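Local coordinates for uncharacterized protein PSPTO_3016 (Pseudomonas syringae pv. tomato, PDB 3H9X) that is uncharacterized, but belongs to the MmcQ/YjbR family of DNA-binding proteins and adopts a "double wing" motif consistent with binding DNA, at residues Y40-I46 against R58-L64; R3-I7 against D27-F31; Y9-Y14 against H106-E110; P78-P82 against I92-L96. All coordinates share one frame; numbering follows the deposited sequence.

Interactions 1 and 4 pair strands of one antiparallel sheet; interaction 2 packs helix 3-13 on its edge strand 29-32, and interaction 3 joins helix 3-13 to helix 102-115. The two hairpins meet where strand 58-65 borders strand 91-95: Ile62 O lies 2.8 Å from Val94 N. Interaction 2 joins the sheet at its other edge, with Leu43 N 2.7 Å from Ala29 O, and Arg3 there forms a salt bridge with Asp60 of interaction 1. On the helix-covered face of the sheet, Ile109 of interaction 3 packs on Ile62 and on Phe6. Interactions 3 and 4 lie furthest apart, their centres about 17 Å from each other, yet along the chain interaction 4 is nested within the loop closed by interaction 3.

Interaction 1 (Y40-I46 against R58-L64); sequences YALLMDI and RVDVIDL
The guanidinium of Arg58 has one face above Ile46 C and an edge near Asp45 O. A salt bridge ties its NH2 to Asp45 OD2 at 3.0 Å; the nitrogen comes from above the carboxylate plane, and the two flat groups are turned 31° apart. The same NH2 makes a weak bond to Asp45 O at 2.9 Å. Bends at chi2 and chi3 fold the arginine chain back to this position, and Asp45, with CG anti to its N (chi1 172°), turns its carboxylate to meet it. The carboxylates of Asp45 and Asp60 are steeply inclined, and Asp60 OD2 has a salt-bridge partner in Arg3. Paired backbone bonds hold the ladder: Met44 N and Val61 O are 2.9 Å apart, as are Val61 N and Met44 O. On the face of Leu43 and Ile62, Leu43 CD1 rests on Ile62 CG2 at 3.6 Å. On the face of Met44, Ile46 and Val61, Ile46 CG1 lies against Val59 CG2 at 3.7 Å, and the CE of Met44, a selenomethionine, reaches over the carboxylate of Asp63, whose OD1 is hydrogen-bonded to Thr93. This antiparallel hairpin provides two inner strands of the sheet. Strand 29-32 flanks it at Leu43, with a classic bulge where Tyr40 and Ala41 face Phe31, and strand 91-95 flanks it at Ile62; helix 3-13 covers Ala41 and Leu43, and helix 102-115 covers Leu64.

Interaction 2 (R3-I7 against D27-F31); sequences RQQFI and DYAVF
Arg3 extends from helix 3-13 to Asp27, in the loop that leads into strand 29-32. From a CB directed at the 27-31 segment, CG stands anti to the backbone N (chi1 -170°), and the chain stays extended through CD to NE, the side chain touching Leu43 of strand 39-47. CZ then comes 3.8 Å from Asp27 O. Of the two terminal nitrogens, NH1 forms a salt bridge with Asp60, while NH2 passes 3.2 Å from Asp27 CB and has Asp27 O near the guanidinium plane, at its edge. Asp27 OD1 is 4.3 Å from NH2 but well out of that plane, so that any attraction is probably one of charge alone, with no N-H directed at it. Here the start of helix 3-13 packs against strand 29-32, an outermost strand of the antiparallel sheet in the "double wing" fold. One turn further on, Phe6 and Phe31 approach from opposite directions in a T-shaped pair: the edge of Phe6, led by CE1, points at the face of Phe31, the centroids 5.1 Å apart and the planes at 84°. Beside this pair, Ile7 adds its CB, 4.2 Å from Phe31 CZ.

Interaction 3 (Y9-Y14 against H106-E110); sequences YAQKKY and HSLIE
With CG anti to its backbone N (chi1 173°), Tyr9 swings its ring across to His106, whose own CG lies anti to the carbonyl carbon (chi1 -70°) and turns the imidazole to meet it. The rings form an offset stack, their planes parallel to within 2°, with centroids 3.9 Å apart; His106 CD2 sits over the centre of the phenol ring, and Tyr9 OH reaches His106 CB at 3.5 Å. Lys13 CB, one turn on, lies over the opposite face of Tyr9 toward the rim. Helices 3-13 and 102-115 of this alpha-beta "double wing" fold are joined to each other by side chains, for the axes of segments 9-13 and 106-110 come no nearer than 12.1 Å. Ile109 touches both tyrosines through CG2, which is at the edge of the Tyr9 ring and 3.8 Å from Tyr14 CE2; it also packs against Ile62 and Leu64 of strand 58-65. Tyr14, the first residue to leave helical geometry, donates its OH to Glu110 OE1 at 2.7 Å, approaching from above the carboxylate plane. Glu110 OE2 is hydrogen-bonded to Gln114, which gives the carboxylate a second hold. Lys13 folds its bent chain over Tyr14, its NZ above one ring face near the rim and in a long salt bridge, 3.8 Å, to Glu110 OE1.

Interaction 4 (P78-P82 against I92-L96); sequences PGIYP and ITVLL
Tyr81 and Leu95 lie side by side and point the same way, with Tyr81 CE1 3.9 Å from Leu95 CB. Thr93 O lies near the plane of that ring, at its edge, and accepts Tyr81 N at 2.9 Å. Thr93 N returns the bond to Tyr81 O at 3.1 Å. Ile80 points to the opposite face with Val94, and Ile92 slants across it. Both isoleucines keep CG2 anti to the backbone N, which brings the two methyls to 3.5 Å; Ile92 CD1 also leans on Tyr81 O, and Ile80 CG1 faces Val94 CG2 more loosely. The two segments make a beta hairpin at the edge of the antiparallel sheet, with strand 80-82 outermost and strand 91-95 passing the ladder on to strand 58-65, where the backbone of Val94 is hydrogen-bonded to that of Ile62. Just before the strand, Gly79 has a positive phi of 101°, a conformation that suits a residue lacking CB, since a CB here would be jammed against the carbonyl oxygen of Pro78. Its own O accepts Leu95 N at 2.9 Å, and Leu95 CB packs close to that same oxygen. Thr93 points to the same face as Tyr81; its CB packs 3.6 Å from Pro82 O, and its OG1 is hydrogen-bonded to Asp63 of the adjoining strand and to the backbone N of Tyr84.

Interaction 1 (Y40-I46 against R58-L64)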
loop_
_atom_site.group_PDB
_atom_site.type_symbol
_atom_site.label_atom_id
_atom_site.label_comp_id
_atom_site.label_asym_id
_atom_site.label_seq_id
_atom_site.Cartn_x
_atom_site.Cartn_y
_atom_site.Cartn_z
ATOM N N TYR A 40 -3.699 7.889 0.454
ATOM C CA TYR A 40 -4.471 6.765 0.963
ATOM C C TYR A 40 -3.867 5.455 0.465
ATOM O O TYR A 40 -4.347 4.381 0.782
ATOM C CB TYR A 40 -5.951 6.909 0.548
ATOM C CG TYR A 40 -6.252 6.706 -0.927
ATOM C CD1 TYR A 40 -6.384 5.422 -1.459
ATOM C CD2 TYR A 40 -6.406 7.793 -1.788
ATOM C CE1 TYR A 40 -6.661 5.218 -2.818
ATOM C CE2 TYR A 40 -6.683 7.600 -3.155
ATOM C CZ TYR A 40 -6.806 6.303 -3.661
ATOM O OH TYR A 40 -7.050 6.081 -5.002
ATOM N N ALA A 41 -2.783 5.579 -0.295
ATOM C CA ALA A 41 -2.080 4.446 -0.880
ATOM C C ALA A 41 -0.657 4.841 -1.311
ATOM O O ALA A 41 -0.464 5.848 -1.998
ATOM C CB ALA A 41 -2.861 3.932 -2.083
ATOM N N LEU A 42 0.328 4.039 -0.901
ATOM C CA LEU A 42 1.737 4.272 -1.231
ATOM C C LEU A 42 2.316 3.022 -1.904
ATOM O O LEU A 42 2.542 1.994 -1.257
ATOM C CB LEU A 42 2.542 4.551 0.039
ATOM C CG LEU A 42 3.721 5.535 0.029
ATOM C CD1 LEU A 42 4.598 5.209 1.227
ATOM C CD2 LEU A 42 4.535 5.455 -1.245
ATOM N N LEU A 43 2.562 3.125 -3.202
ATOM C CA LEU A 43 3.109 2.029 -3.977
ATOM C C LEU A 43 4.617 2.185 -4.006
ATOM O O LEU A 43 5.113 3.261 -4.316
ATOM C CB LEU A 43 2.559 2.087 -5.399
ATOM C CG LEU A 43 3.093 1.079 -6.400
ATOM C CD1 LEU A 43 2.646 -0.285 -5.992
ATOM C CD2 LEU A 43 2.608 1.424 -7.785
HETATM N N MSE A 44 5.343 1.119 -3.677
HETATM C CA MSE A 44 6.802 1.152 -3.683
HETATM C C MSE A 44 7.424 -0.160 -4.092
HETATM O O MSE A 44 6.861 -1.224 -3.879
HETATM C CB MSE A 44 7.346 1.474 -2.301
HETATM C CG MSE A 44 6.976 2.820 -1.746
HETATM SE SE MSE A 44 7.647 3.002 0.087
HETATM C CE MSE A 44 6.201 2.132 1.021
ATOM N N ASP A 45 8.615 -0.059 -4.658
ATOM C CA ASP A 45 9.404 -1.207 -5.064
ATOM C C ASP A 45 10.587 -1.190 -4.100
ATOM O O ASP A 45 11.442 -0.314 -4.205
ATOM C CB ASP A 45 9.904 -1.014 -6.487
ATOM C CG ASP A 45 10.890 -2.078 -6.902
ATOM O OD1 ASP A 45 10.485 -3.264 -6.953
ATOM O OD2 ASP A 45 12.061 -1.727 -7.181
ATOM N N ILE A 46 10.642 -2.139 -3.171
ATOM C CA ILE A 46 11.722 -2.148 -2.180
ATOM C C ILE A 46 12.459 -3.471 -2.015
ATOM O O ILE A 46 11.995 -4.519 -2.472
ATOM C CB ILE A 46 11.196 -1.758 -0.772
ATOM C CG1 ILE A 46 10.155 -2.784 -0.310
ATOM C CG2 ILE A 46 10.597 -0.366 -0.810
ATOM C CD1 ILE A 46 9.766 -2.676 1.148
ATOM N N ARG A 58 13.969 -8.019 -4.724
ATOM C CA ARG A 58 13.142 -6.836 -4.495
ATOM C C ARG A 58 11.673 -7.317 -4.394
ATOM O O ARG A 58 11.346 -8.458 -4.770
ATOM C CB ARG A 58 13.227 -5.848 -5.673
ATOM C CG ARG A 58 14.562 -5.704 -6.415
ATOM C CD ARG A 58 15.346 -4.513 -5.938
ATOM N NE ARG A 58 14.478 -3.368 -5.723
ATOM C CZ ARG A 58 14.887 -2.218 -5.188
ATOM N NH1 ARG A 58 16.153 -2.056 -4.814
ATOM N NH2 ARG A 58 14.032 -1.219 -5.018
ATOM N N VAL A 59 10.799 -6.436 -3.899
ATOM C CA VAL A 59 9.355 -6.713 -3.778
ATOM C C VAL A 59 8.521 -5.434 -4.041
ATOM O O VAL A 59 9.002 -4.314 -3.845
ATOM C CB VAL A 59 8.969 -7.245 -2.361
ATOM C CG1 VAL A 59 9.533 -8.641 -2.147
ATOM C CG2 VAL A 59 9.476 -6.305 -1.284
ATOM N N ASP A 60 7.290 -5.595 -4.511
ATOM C CA ASP A 60 6.426 -4.442 -4.728
ATOM C C ASP A 60 5.371 -4.487 -3.643
ATOM O O ASP A 60 4.667 -5.484 -3.505
ATOM C CB ASP A 60 5.762 -4.484 -6.106
ATOM C CG ASP A 60 6.556 -3.727 -7.158
ATOM O OD1 ASP A 60 7.765 -3.481 -6.924
ATOM O OD2 ASP A 60 5.967 -3.389 -8.216
ATOM N N VAL A 61 5.268 -3.403 -2.880
ATOM C CA VAL A 61 4.323 -3.318 -1.769
ATOM C C VAL A 61 3.486 -2.037 -1.827
ATOM O O VAL A 61 3.866 -1.072 -2.476
ATOM C CB VAL A 61 5.097 -3.394 -0.390
ATOM C CG1 VAL A 61 6.060 -4.564 -0.411
ATOM C CG2 VAL A 61 5.876 -2.094 -0.122
ATOM N N ILE A 62 2.328 -2.050 -1.174
ATOM C CA ILE A 62 1.497 -0.860 -1.108
ATOM C C ILE A 62 1.204 -0.608 0.357
ATOM O O ILE A 62 0.979 -1.543 1.134
ATOM C CB ILE A 62 0.148 -0.989 -1.822
ATOM C CG1 ILE A 62 -0.557 -2.253 -1.363
ATOM C CG2 ILE A 62 0.349 -0.905 -3.322
ATOM C CD1 ILE A 62 -1.988 -2.332 -1.773
ATOM N N ASP A 63 1.230 0.664 0.736
ATOM C CA ASP A 63 0.947 1.062 2.102
ATOM C C ASP A 63 -0.448 1.630 2.126
ATOM O O ASP A 63 -0.810 2.456 1.286
ATOM C CB ASP A 63 1.967 2.081 2.572
ATOM C CG ASP A 63 3.194 1.419 3.159
ATOM O OD1 ASP A 63 3.570 0.316 2.697
ATOM O OD2 ASP A 63 3.799 1.999 4.074
ATOM N N LEU A 64 -1.222 1.157 3.095
ATOM C CA LEU A 64 -2.613 1.544 3.271
ATOM C C LEU A 64 -2.861 1.992 4.700
ATOM O O LEU A 64 -2.210 1.514 5.619
ATOM C CB LEU A 64 -3.514 0.350 2.922
ATOM C CG LEU A 64 -4.039 0.194 1.485
ATOM C CD1 LEU A 64 -2.992 0.579 0.463
ATOM C CD2 LEU A 64 -4.500 -1.240 1.278
#

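Interaction 2 (R3-I7 against D27-F31)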
loop_
_atom_site.group_PDB
_atom_site.type_symbol
_atom_site.label_atom_id
_atom_site.label_comp_id
_atom_site.label_asym_id
_atom_site.label_seq_id
_atom_site.Cartn_x
_atom_site.Cartn_y
_atom_site.Cartn_z
ATOM N N ARG A 3 1.733 -4.863 -9.320
ATOM C CA ARG A 3 1.879 -3.426 -9.501
ATOM C C ARG A 3 0.933 -2.860 -10.558
ATOM O O ARG A 3 0.260 -1.859 -10.321
ATOM C CB ARG A 3 3.326 -3.104 -9.889
ATOM C CG ARG A 3 3.663 -1.637 -9.862
ATOM C CD ARG A 3 5.013 -1.356 -10.470
ATOM N NE ARG A 3 5.557 -0.113 -9.945
ATOM C CZ ARG A 3 5.963 0.048 -8.688
ATOM N NH1 ARG A 3 5.889 -0.964 -7.834
ATOM N NH2 ARG A 3 6.426 1.222 -8.269
ATOM N N GLN A 4 0.886 -3.505 -11.719
ATOM C CA GLN A 4 0.030 -3.078 -12.830
ATOM C C GLN A 4 -1.458 -3.108 -12.479
ATOM O O GLN A 4 -2.134 -2.093 -12.559
ATOM C CB GLN A 4 0.267 -3.980 -14.044
ATOM C CG GLN A 4 0.731 -3.269 -15.310
ATOM C CD GLN A 4 -0.225 -2.185 -15.767
ATOM O OE1 GLN A 4 -0.269 -1.094 -15.191
ATOM N NE2 GLN A 4 -1.001 -2.481 -16.809
ATOM N N GLN A 5 -1.957 -4.282 -12.096
ATOM C CA GLN A 5 -3.370 -4.453 -11.758
ATOM C C GLN A 5 -3.833 -3.491 -10.682
ATOM O O GLN A 5 -5.005 -3.104 -10.641
ATOM C CB GLN A 5 -3.630 -5.878 -11.297
ATOM C CG GLN A 5 -3.168 -6.918 -12.284
ATOM C CD GLN A 5 -3.243 -8.303 -11.704
ATOM O OE1 GLN A 5 -2.868 -8.524 -10.552
ATOM N NE2 GLN A 5 -3.709 -9.253 -12.499
ATOM N N PHE A 6 -2.908 -3.121 -9.802
ATOM C CA PHE A 6 -3.200 -2.198 -8.723
ATOM C C PHE A 6 -3.428 -0.786 -9.232
ATOM O O PHE A 6 -4.496 -0.239 -9.009
ATOM C CB PHE A 6 -2.067 -2.199 -7.702
ATOM C CG PHE A 6 -2.181 -1.105 -6.684
ATOM C CD1 PHE A 6 -1.607 0.145 -6.912
ATOM C CD2 PHE A 6 -2.933 -1.293 -5.529
ATOM C CE1 PHE A 6 -1.796 1.185 -6.009
ATOM C CE2 PHE A 6 -3.124 -0.260 -4.627
ATOM C CZ PHE A 6 -2.556 0.979 -4.866
ATOM N N ILE A 7 -2.451 -0.191 -9.921
ATOM C CA ILE A 7 -2.630 1.184 -10.407
ATOM C C ILE A 7 -3.866 1.302 -11.299
ATOM O O ILE A 7 -4.483 2.368 -11.393
ATOM C CB ILE A 7 -1.373 1.743 -11.172
ATOM C CG1 ILE A 7 -1.512 1.522 -12.670
ATOM C CG2 ILE A 7 -0.103 1.131 -10.636
ATOM C CD1 ILE A 7 -2.091 2.720 -13.412
ATOM N N ASP A 27 9.690 4.733 -9.265
ATOM C CA ASP A 27 8.692 3.713 -8.968
ATOM C C ASP A 27 7.724 4.048 -7.879
ATOM O O ASP A 27 6.531 3.752 -7.989
ATOM C CB ASP A 27 9.360 2.413 -8.592
ATOM C CG ASP A 27 9.909 1.721 -9.773
ATOM O OD1 ASP A 27 10.497 0.638 -9.593
ATOM O OD2 ASP A 27 9.740 2.265 -10.895
ATOM N N TYR A 28 8.236 4.622 -6.801
ATOM C CA TYR A 28 7.377 4.991 -5.695
ATOM C C TYR A 28 6.260 5.873 -6.243
ATOM O O TYR A 28 6.523 6.859 -6.918
ATOM C CB TYR A 28 8.185 5.735 -4.632
ATOM C CG TYR A 28 9.267 4.902 -3.980
ATOM C CD1 TYR A 28 9.830 5.285 -2.768
ATOM C CD2 TYR A 28 9.706 3.717 -4.559
ATOM C CE1 TYR A 28 10.804 4.498 -2.146
ATOM C CE2 TYR A 28 10.675 2.928 -3.949
ATOM C CZ TYR A 28 11.218 3.318 -2.746
ATOM O OH TYR A 28 12.156 2.510 -2.144
ATOM N N ALA A 29 5.013 5.500 -5.970
ATOM C CA ALA A 29 3.864 6.257 -6.442
ATOM C C ALA A 29 2.841 6.390 -5.329
ATOM O O ALA A 29 2.544 5.418 -4.646
ATOM C CB ALA A 29 3.235 5.558 -7.626
ATOM N N VAL A 30 2.308 7.594 -5.134
ATOM C CA VAL A 30 1.298 7.803 -4.096
ATOM C C VAL A 30 -0.076 8.037 -4.717
ATOM O O VAL A 30 -0.185 8.467 -5.862
ATOM C CB VAL A 30 1.658 8.999 -3.127
ATOM C CG1 VAL A 30 3.053 8.823 -2.567
ATOM C CG2 VAL A 30 1.526 10.322 -3.824
ATOM N N PHE A 31 -1.119 7.716 -3.965
ATOM C CA PHE A 31 -2.481 7.906 -4.435
ATOM C C PHE A 31 -3.204 8.750 -3.405
ATOM O O PHE A 31 -3.329 8.348 -2.247
ATOM C CB PHE A 31 -3.192 6.563 -4.603
ATOM C CG PHE A 31 -2.593 5.700 -5.670
ATOM C CD1 PHE A 31 -1.320 5.162 -5.511
ATOM C CD2 PHE A 31 -3.283 5.450 -6.852
ATOM C CE1 PHE A 31 -0.740 4.395 -6.510
ATOM C CE2 PHE A 31 -2.714 4.681 -7.863
ATOM C CZ PHE A 31 -1.439 4.152 -7.690
#

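Interaction 3 (Y9-Y14 against H106-E110)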
loop_
_atom_site.group_PDB
_atom_site.type_symbol
_atom_site.label_atom_id
_atom_site.label_comp_id
_atom_site.label_asym_id
_atom_site.label_seq_id
_atom_site.Cartn_x
_atom_site.Cartn_y
_atom_site.Cartn_z
ATOM N N TYR A 9 -6.717 -0.640 -10.945
ATOM C CA TYR A 9 -7.899 -0.662 -10.099
ATOM C C TYR A 9 -8.180 0.717 -9.497
ATOM O O TYR A 9 -9.325 1.141 -9.428
ATOM C CB TYR A 9 -7.741 -1.722 -9.008
ATOM C CG TYR A 9 -8.839 -1.711 -7.967
ATOM C CD1 TYR A 9 -8.727 -0.935 -6.818
ATOM C CD2 TYR A 9 -9.973 -2.507 -8.107
ATOM C CE1 TYR A 9 -9.707 -0.961 -5.835
ATOM C CE2 TYR A 9 -10.963 -2.534 -7.124
ATOM C CZ TYR A 9 -10.820 -1.764 -5.997
ATOM O OH TYR A 9 -11.786 -1.793 -5.023
ATOM N N ALA A 10 -7.129 1.417 -9.085
ATOM C CA ALA A 10 -7.272 2.743 -8.488
ATOM C C ALA A 10 -7.837 3.750 -9.477
ATOM O O ALA A 10 -8.680 4.573 -9.119
ATOM C CB ALA A 10 -5.931 3.236 -7.973
ATOM N N GLN A 11 -7.357 3.684 -10.717
ATOM C CA GLN A 11 -7.795 4.581 -11.783
ATOM C C GLN A 11 -9.286 4.403 -12.095
ATOM O O GLN A 11 -9.998 5.378 -12.354
ATOM C CB GLN A 11 -6.960 4.323 -13.042
ATOM C CG GLN A 11 -7.446 5.038 -14.305
ATOM C CD GLN A 11 -7.476 6.553 -14.165
ATOM O OE1 GLN A 11 -6.462 7.176 -13.858
ATOM N NE2 GLN A 11 -8.644 7.151 -14.399
ATOM N N LYS A 12 -9.762 3.163 -12.053
ATOM C CA LYS A 12 -11.162 2.896 -12.342
ATOM C C LYS A 12 -12.081 3.088 -11.137
ATOM O O LYS A 12 -13.059 3.821 -11.219
ATOM C CB LYS A 12 -11.320 1.475 -12.890
ATOM C CG LYS A 12 -10.388 1.139 -14.043
ATOM C CD LYS A 12 -10.627 2.018 -15.269
ATOM C CE LYS A 12 -11.944 1.688 -15.963
ATOM N NZ LYS A 12 -12.145 2.473 -17.216
ATOM N N LYS A 13 -11.767 2.434 -10.024
ATOM C CA LYS A 13 -12.598 2.529 -8.830
ATOM C C LYS A 13 -12.540 3.853 -8.107
ATOM O O LYS A 13 -13.366 4.108 -7.238
ATOM C CB LYS A 13 -12.244 1.429 -7.826
ATOM C CG LYS A 13 -13.029 0.128 -7.998
ATOM C CD LYS A 13 -14.453 0.204 -7.445
ATOM C CE LYS A 13 -14.460 0.277 -5.927
ATOM N NZ LYS A 13 -13.732 1.483 -5.470
ATOM N N TYR A 14 -11.574 4.696 -8.443
ATOM C CA TYR A 14 -11.467 5.975 -7.755
ATOM C C TYR A 14 -11.139 7.105 -8.702
ATOM O O TYR A 14 -11.166 8.266 -8.314
ATOM C CB TYR A 14 -10.399 5.903 -6.652
ATOM C CG TYR A 14 -10.682 4.860 -5.586
ATOM C CD1 TYR A 14 -11.693 5.042 -4.653
ATOM C CD2 TYR A 14 -9.978 3.666 -5.557
ATOM C CE1 TYR A 14 -12.001 4.050 -3.716
ATOM C CE2 TYR A 14 -10.270 2.671 -4.631
ATOM C CZ TYR A 14 -11.284 2.861 -3.715
ATOM O OH TYR A 14 -11.591 1.848 -2.824
ATOM N N HIS A 106 -8.737 -5.196 -2.093
ATOM C CA HIS A 106 -9.650 -4.144 -2.563
ATOM C C HIS A 106 -10.376 -3.469 -1.420
ATOM O O HIS A 106 -10.563 -2.251 -1.437
ATOM C CB HIS A 106 -10.684 -4.708 -3.540
ATOM C CG HIS A 106 -10.103 -5.106 -4.856
ATOM N ND1 HIS A 106 -10.714 -6.006 -5.698
ATOM C CD2 HIS A 106 -8.930 -4.770 -5.447
ATOM C CE1 HIS A 106 -9.942 -6.216 -6.749
ATOM N NE2 HIS A 106 -8.853 -5.479 -6.620
ATOM N N SER A 107 -10.790 -4.260 -0.431
ATOM C CA SER A 107 -11.503 -3.718 0.716
ATOM C C SER A 107 -10.571 -2.842 1.549
ATOM O O SER A 107 -10.982 -1.774 2.019
ATOM C CB SER A 107 -12.092 -4.847 1.567
ATOM O OG SER A 107 -11.088 -5.725 2.029
ATOM N N LEU A 108 -9.321 -3.282 1.721
ATOM C CA LEU A 108 -8.321 -2.517 2.476
ATOM C C LEU A 108 -8.044 -1.188 1.752
ATOM O O LEU A 108 -7.917 -0.134 2.392
ATOM C CB LEU A 108 -7.033 -3.337 2.634
ATOM C CG LEU A 108 -7.129 -4.561 3.569
ATOM C CD1 LEU A 108 -5.897 -5.450 3.432
ATOM C CD2 LEU A 108 -7.279 -4.103 4.994
ATOM N N ILE A 109 -7.969 -1.245 0.417
ATOM C CA ILE A 109 -7.774 -0.045 -0.401
ATOM C C ILE A 109 -8.963 0.901 -0.114
ATOM O O ILE A 109 -8.787 2.115 -0.059
ATOM C CB ILE A 109 -7.805 -0.331 -1.942
ATOM C CG1 ILE A 109 -6.819 -1.438 -2.348
ATOM C CG2 ILE A 109 -7.503 0.962 -2.701
ATOM C CD1 ILE A 109 -5.360 -1.047 -2.365
ATOM N N GLU A 110 -10.165 0.336 0.040
ATOM C CA GLU A 110 -11.369 1.122 0.318
ATOM C C GLU A 110 -11.299 1.729 1.713
ATOM O O GLU A 110 -11.561 2.913 1.901
ATOM C CB GLU A 110 -12.630 0.248 0.194
ATOM C CG GLU A 110 -13.975 0.983 0.431
ATOM C CD GLU A 110 -14.182 2.201 -0.482
ATOM O OE1 GLU A 110 -14.064 2.057 -1.715
ATOM O OE2 GLU A 110 -14.474 3.302 0.036
#

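Interaction 4 (P78-P82 against I92-L96)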
loop_
_atom_site.group_PDB
_atom_site.type_symbol
_atom_site.label_atom_id
_atom_site.label_comp_id
_atom_site.label_asym_id
_atom_site.label_seq_id
_atom_site.Cartn_x
_atom_site.Cartn_y
_atom_site.Cartn_z
ATOM N N PRO A 78 -0.838 -13.373 6.719
ATOM C CA PRO A 78 0.314 -13.607 5.859
ATOM C C PRO A 78 0.230 -12.637 4.697
ATOM O O PRO A 78 -0.829 -12.483 4.079
ATOM C CB PRO A 78 0.138 -15.062 5.443
ATOM C CG PRO A 78 -1.351 -15.235 5.453
ATOM C CD PRO A 78 -1.742 -14.537 6.716
ATOM N N GLY A 79 1.344 -11.965 4.422
ATOM C CA GLY A 79 1.379 -11.008 3.327
ATOM C C GLY A 79 1.270 -9.557 3.771
ATOM O O GLY A 79 1.487 -8.644 2.971
ATOM N N ILE A 80 0.926 -9.356 5.043
ATOM C CA ILE A 80 0.785 -8.030 5.628
ATOM C C ILE A 80 1.917 -7.872 6.630
ATOM O O ILE A 80 2.120 -8.724 7.490
ATOM C CB ILE A 80 -0.573 -7.883 6.334
ATOM C CG1 ILE A 80 -1.694 -8.057 5.305
ATOM C CG2 ILE A 80 -0.673 -6.531 7.004
ATOM C CD1 ILE A 80 -3.076 -8.198 5.892
ATOM N N TYR A 81 2.666 -6.783 6.488
ATOM C CA TYR A 81 3.800 -6.492 7.353
ATOM C C TYR A 81 3.631 -5.108 7.978
ATOM O O TYR A 81 2.689 -4.394 7.657
ATOM C CB TYR A 81 5.104 -6.540 6.535
ATOM C CG TYR A 81 5.339 -7.833 5.800
ATOM C CD1 TYR A 81 4.558 -8.185 4.700
ATOM C CD2 TYR A 81 6.308 -8.741 6.237
ATOM C CE1 TYR A 81 4.728 -9.416 4.059
ATOM C CE2 TYR A 81 6.491 -9.975 5.596
ATOM C CZ TYR A 81 5.692 -10.307 4.512
ATOM O OH TYR A 81 5.825 -11.545 3.903
ATOM N N PRO A 82 4.533 -4.731 8.901
ATOM C CA PRO A 82 4.502 -3.428 9.573
ATOM C C PRO A 82 4.748 -2.306 8.559
ATOM O O PRO A 82 5.513 -2.475 7.614
ATOM C CB PRO A 82 5.635 -3.544 10.584
ATOM C CG PRO A 82 5.619 -4.995 10.917
ATOM C CD PRO A 82 5.495 -5.624 9.569
ATOM N N ILE A 92 -0.142 0.200 7.262
ATOM C CA ILE A 92 0.083 -1.212 7.009
ATOM C C ILE A 92 0.762 -1.349 5.668
ATOM O O ILE A 92 0.515 -0.557 4.769
ATOM C CB ILE A 92 -1.278 -1.923 6.976
ATOM C CG1 ILE A 92 -1.688 -2.256 8.391
ATOM C CG2 ILE A 92 -1.230 -3.181 6.180
ATOM C CD1 ILE A 92 -0.679 -3.144 9.046
ATOM N N THR A 93 1.631 -2.343 5.533
ATOM C CA THR A 93 2.325 -2.560 4.265
ATOM C C THR A 93 1.870 -3.905 3.719
ATOM O O THR A 93 2.113 -4.932 4.337
ATOM C CB THR A 93 3.873 -2.585 4.442
ATOM O OG1 THR A 93 4.346 -1.274 4.775
ATOM C CG2 THR A 93 4.558 -3.052 3.158
ATOM N N VAL A 94 1.196 -3.899 2.572
ATOM C CA VAL A 94 0.725 -5.146 1.976
ATOM C C VAL A 94 1.644 -5.539 0.831
ATOM O O VAL A 94 1.952 -4.743 -0.054
ATOM C CB VAL A 94 -0.746 -5.049 1.460
ATOM C CG1 VAL A 94 -1.195 -6.396 0.908
ATOM C CG2 VAL A 94 -1.671 -4.633 2.592
ATOM N N LEU A 95 2.081 -6.785 0.862
ATOM C CA LEU A 95 2.977 -7.286 -0.157
ATOM C C LEU A 95 2.220 -7.709 -1.425
ATOM O O LEU A 95 1.347 -8.579 -1.363
ATOM C CB LEU A 95 3.776 -8.443 0.436
ATOM C CG LEU A 95 4.846 -9.118 -0.404
ATOM C CD1 LEU A 95 4.217 -10.212 -1.232
ATOM C CD2 LEU A 95 5.566 -8.080 -1.262
ATOM N N LEU A 96 2.540 -7.061 -2.555
ATOM C CA LEU A 96 1.918 -7.366 -3.848
ATOM C C LEU A 96 2.592 -8.588 -4.443
ATOM O O LEU A 96 3.772 -8.823 -4.203
ATOM C CB LEU A 96 2.051 -6.202 -4.837
ATOM C CG LEU A 96 1.308 -4.901 -4.551
ATOM C CD1 LEU A 96 1.437 -3.951 -5.735
ATOM C CD2 LEU A 96 -0.138 -5.209 -4.284
#